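Long-range contact in glycoside transferase (Listeria monocytogenes, PDB 6R2M), which probably hydrolyses glycosidic bonds in exopolysaccharide outside the cell: residues 99-112 / 161-173. Residues are numbered along the deposited sequence; the frame is centred on the assembly and turned at random.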
loop_
_atom_site.group_PDB
_atom_site.type_symbol
_atom_site.label_atom_id
_atom_site.label_comp_id
_atom_site.label_asym_id
_atom_site.label_seq_id
_atom_site.Cartn_x
_atom_site.Cartn_y
_atom_site.Cartn_z
ATOM N N ALA A 99 0.824 10.842 5.179
ATOM C CA ALA A 99 1.679 9.661 5.301
ATOM C C ALA A 99 2.201 9.392 3.904
ATOM O O ALA A 99 1.394 9.236 2.981
ATOM C CB ALA A 99 0.910 8.448 5.845
ATOM N N ILE A 100 3.528 9.382 3.718
ATOM C CA ILE A 100 4.031 9.384 2.341
ATOM C C ILE A 100 3.560 8.157 1.576
ATOM O O ILE A 100 3.314 8.241 0.370
ATOM C CB ILE A 100 5.566 9.522 2.264
ATOM C CG1 ILE A 100 6.297 8.336 2.917
ATOM C CG2 ILE A 100 6.005 10.880 2.782
ATOM C CD1 ILE A 100 7.838 8.431 2.801
ATOM N N VAL A 101 3.399 7.018 2.253
ATOM C CA VAL A 101 2.981 5.798 1.563
ATOM C C VAL A 101 1.618 6.000 0.912
ATOM O O VAL A 101 1.361 5.498 -0.192
ATOM C CB VAL A 101 3.000 4.595 2.535
ATOM C CG1 VAL A 101 2.046 4.797 3.753
ATOM C CG2 VAL A 101 2.742 3.279 1.804
ATOM N N ASP A 102 0.736 6.762 1.569
ATOM C CA ASP A 102 -0.599 7.015 1.035
ATOM C C ASP A 102 -0.574 8.051 -0.080
ATOM O O ASP A 102 -1.365 7.947 -1.033
ATOM C CB ASP A 102 -1.544 7.440 2.166
ATOM C CG ASP A 102 -1.691 6.351 3.232
ATOM O OD1 ASP A 102 -1.616 5.156 2.875
ATOM O OD2 ASP A 102 -1.857 6.677 4.430
ATOM N N ASP A 103 0.331 9.043 0.004
ATOM C CA ASP A 103 0.499 9.981 -1.101
ATOM C C ASP A 103 0.981 9.254 -2.340
ATOM O O ASP A 103 0.471 9.484 -3.438
ATOM C CB ASP A 103 1.517 11.071 -0.770
ATOM C CG ASP A 103 1.138 11.915 0.417
ATOM O OD1 ASP A 103 0.016 11.782 0.952
ATOM O OD2 ASP A 103 1.999 12.739 0.800
ATOM N N PHE A 104 1.986 8.383 -2.166
ATOM C CA PHE A 104 2.551 7.602 -3.269
ATOM C C PHE A 104 1.475 6.769 -3.952
ATOM O O PHE A 104 1.400 6.706 -5.184
ATOM C CB PHE A 104 3.661 6.676 -2.753
ATOM C CG PHE A 104 4.921 7.372 -2.320
ATOM C CD1 PHE A 104 5.286 8.616 -2.830
ATOM C CD2 PHE A 104 5.747 6.754 -1.384
ATOM C CE1 PHE A 104 6.464 9.225 -2.410
ATOM C CE2 PHE A 104 6.910 7.348 -0.964
ATOM C CZ PHE A 104 7.274 8.595 -1.485
ATOM N N ARG A 105 0.640 6.106 -3.159
ATOM C CA ARG A 105 -0.398 5.253 -3.726
ATOM C C ARG A 105 -1.406 6.072 -4.523
ATOM O O ARG A 105 -1.778 5.697 -5.635
ATOM C CB ARG A 105 -1.106 4.477 -2.617
ATOM C CG ARG A 105 -2.125 3.500 -3.185
ATOM C CD ARG A 105 -2.894 2.802 -2.075
ATOM N NE ARG A 105 -2.002 2.048 -1.192
ATOM C CZ ARG A 105 -1.646 2.430 0.027
ATOM N NH1 ARG A 105 -2.070 3.586 0.540
ATOM N NH2 ARG A 105 -0.847 1.652 0.745
ATOM N N ILE A 106 -1.837 7.209 -3.978
ATOM C CA ILE A 106 -2.858 8.016 -4.638
ATOM C C ILE A 106 -2.309 8.619 -5.925
ATOM O O ILE A 106 -2.979 8.608 -6.963
ATOM C CB ILE A 106 -3.376 9.094 -3.666
ATOM C CG1 ILE A 106 -4.326 8.431 -2.653
ATOM C CG2 ILE A 106 -4.111 10.214 -4.406
ATOM C CD1 ILE A 106 -4.598 9.253 -1.386
ATOM N N THR A 107 -1.090 9.178 -5.872
ATOM C CA THR A 107 -0.537 9.793 -7.071
ATOM C C THR A 107 -0.254 8.749 -8.136
ATOM O O THR A 107 -0.497 9.000 -9.317
ATOM C CB THR A 107 0.729 10.594 -6.761
ATOM O OG1 THR A 107 1.717 9.757 -6.136
ATOM C CG2 THR A 107 0.391 11.757 -5.850
ATOM N N GLU A 108 0.202 7.551 -7.738
ATOM C CA GLU A 108 0.363 6.477 -8.712
ATOM C C GLU A 108 -0.963 6.139 -9.379
ATOM O O GLU A 108 -1.025 5.968 -10.597
ATOM C CB GLU A 108 0.951 5.233 -8.047
ATOM C CG GLU A 108 2.462 5.283 -7.950
ATOM C CD GLU A 108 3.114 5.298 -9.324
ATOM O OE1 GLU A 108 2.992 4.291 -10.050
ATOM O OE2 GLU A 108 3.729 6.317 -9.683
ATOM N N ALA A 109 -2.040 6.072 -8.601
ATOM C CA ALA A 109 -3.342 5.762 -9.169
ATOM C C ALA A 109 -3.784 6.848 -10.142
ATOM O O ALA A 109 -4.320 6.553 -11.214
ATOM C CB ALA A 109 -4.354 5.573 -8.041
ATOM N N LEU A 110 -3.523 8.113 -9.799
ATOM C CA LEU A 110 -3.877 9.216 -10.681
ATOM C C LEU A 110 -3.098 9.173 -11.985
ATOM O O LEU A 110 -3.662 9.447 -13.054
ATOM C CB LEU A 110 -3.638 10.542 -9.967
ATOM C CG LEU A 110 -4.689 10.910 -8.906
ATOM C CD1 LEU A 110 -4.137 12.033 -8.074
ATOM C CD2 LEU A 110 -6.017 11.318 -9.526
ATOM N N TYR A 111 -1.799 8.870 -11.920
ATOM C CA TYR A 111 -1.017 8.766 -13.150
ATOM C C TYR A 111 -1.564 7.660 -14.039
ATOM O O TYR A 111 -1.719 7.841 -15.254
ATOM C CB TYR A 111 0.454 8.505 -12.825
ATOM C CG TYR A 111 1.232 9.710 -12.354
ATOM C CD1 TYR A 111 1.281 10.878 -13.100
ATOM C CD2 TYR A 111 1.933 9.662 -11.166
ATOM C CE1 TYR A 111 2.008 11.963 -12.664
ATOM C CE2 TYR A 111 2.658 10.743 -10.716
ATOM C CZ TYR A 111 2.692 11.883 -11.475
ATOM O OH TYR A 111 3.426 12.960 -11.028
ATOM N N GLN A 112 -1.850 6.498 -13.451
ATOM C CA GLN A 112 -2.373 5.378 -14.229
ATOM C C GLN A 112 -3.748 5.697 -14.794
ATOM O O GLN A 112 -4.037 5.375 -15.949
ATOM C CB GLN A 112 -2.437 4.116 -13.366
ATOM C CG GLN A 112 -1.083 3.612 -12.910
ATOM C CD GLN A 112 -0.188 3.249 -14.079
ATOM O OE1 GLN A 112 0.983 3.637 -14.131
ATOM N NE2 GLN A 112 -0.741 2.513 -15.029
ATOM N N SER A 161 8.653 0.428 5.125
ATOM C CA SER A 161 7.412 -0.068 4.543
ATOM C C SER A 161 6.591 1.029 3.878
ATOM O O SER A 161 5.607 0.716 3.205
ATOM C CB SER A 161 6.576 -0.770 5.616
ATOM O OG SER A 161 6.091 0.167 6.575
ATOM N N TYR A 162 6.966 2.289 4.053
ATOM C CA TYR A 162 6.300 3.397 3.400
ATOM C C TYR A 162 6.875 3.686 2.016
ATOM O O TYR A 162 6.339 4.545 1.307
ATOM C CB TYR A 162 6.416 4.652 4.268
ATOM C CG TYR A 162 5.381 4.803 5.370
ATOM C CD1 TYR A 162 4.700 3.697 5.893
ATOM C CD2 TYR A 162 5.079 6.065 5.874
ATOM C CE1 TYR A 162 3.755 3.862 6.908
ATOM C CE2 TYR A 162 4.154 6.235 6.886
ATOM C CZ TYR A 162 3.481 5.134 7.384
ATOM O OH TYR A 162 2.544 5.317 8.385
ATOM N N LEU A 163 7.944 2.998 1.604
ATOM C CA LEU A 163 8.585 3.335 0.342
ATOM C C LEU A 163 7.814 2.730 -0.824
ATOM O O LEU A 163 7.390 1.567 -0.783
ATOM C CB LEU A 163 10.033 2.851 0.310
ATOM C CG LEU A 163 10.985 3.476 1.329
ATOM C CD1 LEU A 163 12.317 2.743 1.316
ATOM C CD2 LEU A 163 11.217 4.947 1.070
ATOM N N ASN A 164 7.626 3.535 -1.863
ATOM C CA ASN A 164 6.999 3.101 -3.101
ATOM C C ASN A 164 8.002 3.490 -4.177
ATOM O O ASN A 164 8.093 4.663 -4.540
ATOM C CB ASN A 164 5.639 3.771 -3.279
ATOM C CG ASN A 164 4.895 3.300 -4.510
ATOM O OD1 ASN A 164 5.477 3.096 -5.582
ATOM N ND2 ASN A 164 3.587 3.153 -4.367
ATOM N N ILE A 165 8.809 2.524 -4.629
ATOM C CA ILE A 165 9.925 2.854 -5.512
ATOM C C ILE A 165 9.418 3.425 -6.828
ATOM O O ILE A 165 9.972 4.392 -7.358
ATOM C CB ILE A 165 10.812 1.615 -5.741
ATOM C CG1 ILE A 165 11.403 1.137 -4.412
ATOM C CG2 ILE A 165 11.921 1.919 -6.781
ATOM C CD1 ILE A 165 12.102 2.226 -3.585
ATOM N N GLN A 166 8.362 2.835 -7.385
ATOM C CA GLN A 166 7.819 3.356 -8.635
ATOM C C GLN A 166 7.397 4.817 -8.493
ATOM O O GLN A 166 7.731 5.652 -9.344
ATOM C CB GLN A 166 6.645 2.487 -9.099
ATOM C CG GLN A 166 5.908 3.069 -10.297
ATOM C CD GLN A 166 5.410 2.015 -11.263
ATOM O OE1 GLN A 166 6.108 1.045 -11.562
ATOM N NE2 GLN A 166 4.185 2.193 -11.746
ATOM N N ALA A 167 6.706 5.154 -7.400
ATOM C CA ALA A 167 6.259 6.532 -7.226
ATOM C C ALA A 167 7.446 7.471 -7.046
ATOM O O ALA A 167 7.450 8.593 -7.567
ATOM C CB ALA A 167 5.308 6.638 -6.033
ATOM N N MET A 168 8.466 7.027 -6.322
ATOM C CA MET A 168 9.620 7.888 -6.082
ATOM C C MET A 168 10.403 8.146 -7.360
ATOM O O MET A 168 10.947 9.243 -7.539
ATOM C CB MET A 168 10.523 7.275 -5.011
ATOM C CG MET A 168 9.845 7.173 -3.677
ATOM S SD MET A 168 10.874 6.336 -2.465
ATOM C CE MET A 168 12.290 7.442 -2.424
ATOM N N GLN A 169 10.465 7.162 -8.260
ATOM C CA GLN A 169 11.135 7.394 -9.535
ATOM C C GLN A 169 10.326 8.335 -10.420
ATOM O O GLN A 169 10.909 9.106 -11.195
ATOM C CB GLN A 169 11.394 6.058 -10.236
ATOM C CG GLN A 169 12.325 5.143 -9.456
ATOM C CD GLN A 169 12.380 3.731 -10.007
ATOM O OE1 GLN A 169 11.461 3.274 -10.683
ATOM N NE2 GLN A 169 13.462 3.025 -9.699
ATOM N N GLN A 170 8.998 8.307 -10.300
ATOM C CA GLN A 170 8.146 9.184 -11.101
ATOM C C GLN A 170 8.431 10.661 -10.835
ATOM O O GLN A 170 8.275 11.496 -11.736
ATOM C CB GLN A 170 6.677 8.872 -10.821
ATOM C CG GLN A 170 5.721 9.831 -11.486
ATOM C CD GLN A 170 5.680 9.652 -12.992
ATOM O OE1 GLN A 170 5.703 8.527 -13.489
ATOM N NE2 GLN A 170 5.628 10.767 -13.726
ATOM N N ILE A 171 8.844 11.007 -9.618
ATOM C CA ILE A 171 9.106 12.392 -9.251
ATOM C C ILE A 171 10.598 12.648 -9.046
ATOM O O ILE A 171 10.980 13.701 -8.540
ATOM C CB ILE A 171 8.272 12.800 -8.019
ATOM C CG1 ILE A 171 8.091 14.325 -7.934
ATOM C CG2 ILE A 171 8.829 12.211 -6.739
ATOM C CD1 ILE A 171 7.233 14.893 -9.033
ATOM N N ASN A 172 11.451 11.706 -9.451
ATOM C CA ASN A 172 12.904 11.910 -9.510
ATOM C C ASN A 172 13.509 12.322 -8.168
ATOM O O ASN A 172 14.243 13.308 -8.073
ATOM C CB ASN A 172 13.255 12.942 -10.582
ATOM C CG ASN A 172 12.814 12.507 -11.956
ATOM O OD1 ASN A 172 11.914 13.109 -12.558
ATOM N ND2 ASN A 172 13.439 11.454 -12.462
ATOM N N TYR A 173 13.221 11.553 -7.122
ATOM C CA TYR A 173 14.005 11.708 -5.905
ATOM C C TYR A 173 15.486 11.543 -6.226
ATOM O O TYR A 173 15.865 10.762 -7.105
ATOM C CB TYR A 173 13.605 10.672 -4.855
ATOM C CG TYR A 173 12.378 10.991 -4.025
ATOM C CD1 TYR A 173 11.105 10.737 -4.524
ATOM C CD2 TYR A 173 12.489 11.481 -2.730
ATOM C CE1 TYR A 173 9.983 10.979 -3.783
ATOM C CE2 TYR A 173 11.352 11.742 -1.970
ATOM C CZ TYR A 173 10.099 11.480 -2.513
ATOM O OH TYR A 173 8.944 11.713 -1.806
HETATM O O HOH W 1 2.289 3.355 -1.870
HETATM O O HOH W 2 4.131 6.590 -12.519
HETATM O O HOH W 3 3.704 1.908 -14.959
#
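Val101 sets its CG1 methyl over the centre of the Tyr162 ring, 3.5 Å from the centroid and 10° off the ring normal, a face-on CH-pi contact. That methyl sits between the backbone N and carbonyl carbon of Val101, while CB rests on Tyr162 O. Ile100 CG1 and Ala99 CB come in obliquely on that same side of the ring, near CD2 and CE2. The Phe104 ring is wedged deeper: Asn164 O lies over one face and Ile100 O over the other, and Tyr173 OH meets the edge in plane, 3.6 Å from CZ. Tyr162 O also lies near the ring plane, 3.5 Å from CD2. Met168 approaches obliquely, its SD 5.1 Å from the Phe104 centroid in a Met-aromatic contact. At the far end, Gln170 lies over one face of Tyr111, its CG 3.3 Å from CE2 and its amide tilted 36° to the ring; the Tyr111 hydroxyl is held by Asp127.

These contacts join helix 100-116 to the short helix 165-170, with helix 120-136 and then a run of short strands between them; the many helices fit the alpha/alpha-barrel architecture known among glycoside hydrolases. Helix 120-136 packs on Phe104 and Tyr111 as well.

Asn164 is the N-cap of helix 165-170. Its CB packs on Phe104 CB and CD2, and CG, anti to the backbone N (chi1 -177°), carries the carboxamide onward: OD1 accepts from Ala167 N, which comes from above the carbonyl plane, while ND2 reaches Val101 O through a water. Ala167 CB fills the space beside Phe104 CB and Glu108 CG, 3.7 Å from each. Glu108 bends over so that OE1 accepts a hydrogen bond from Gln166 NE2 at 2.9 Å, nearly along its C-O axis; a second water links OE2 to Gln170 OE1.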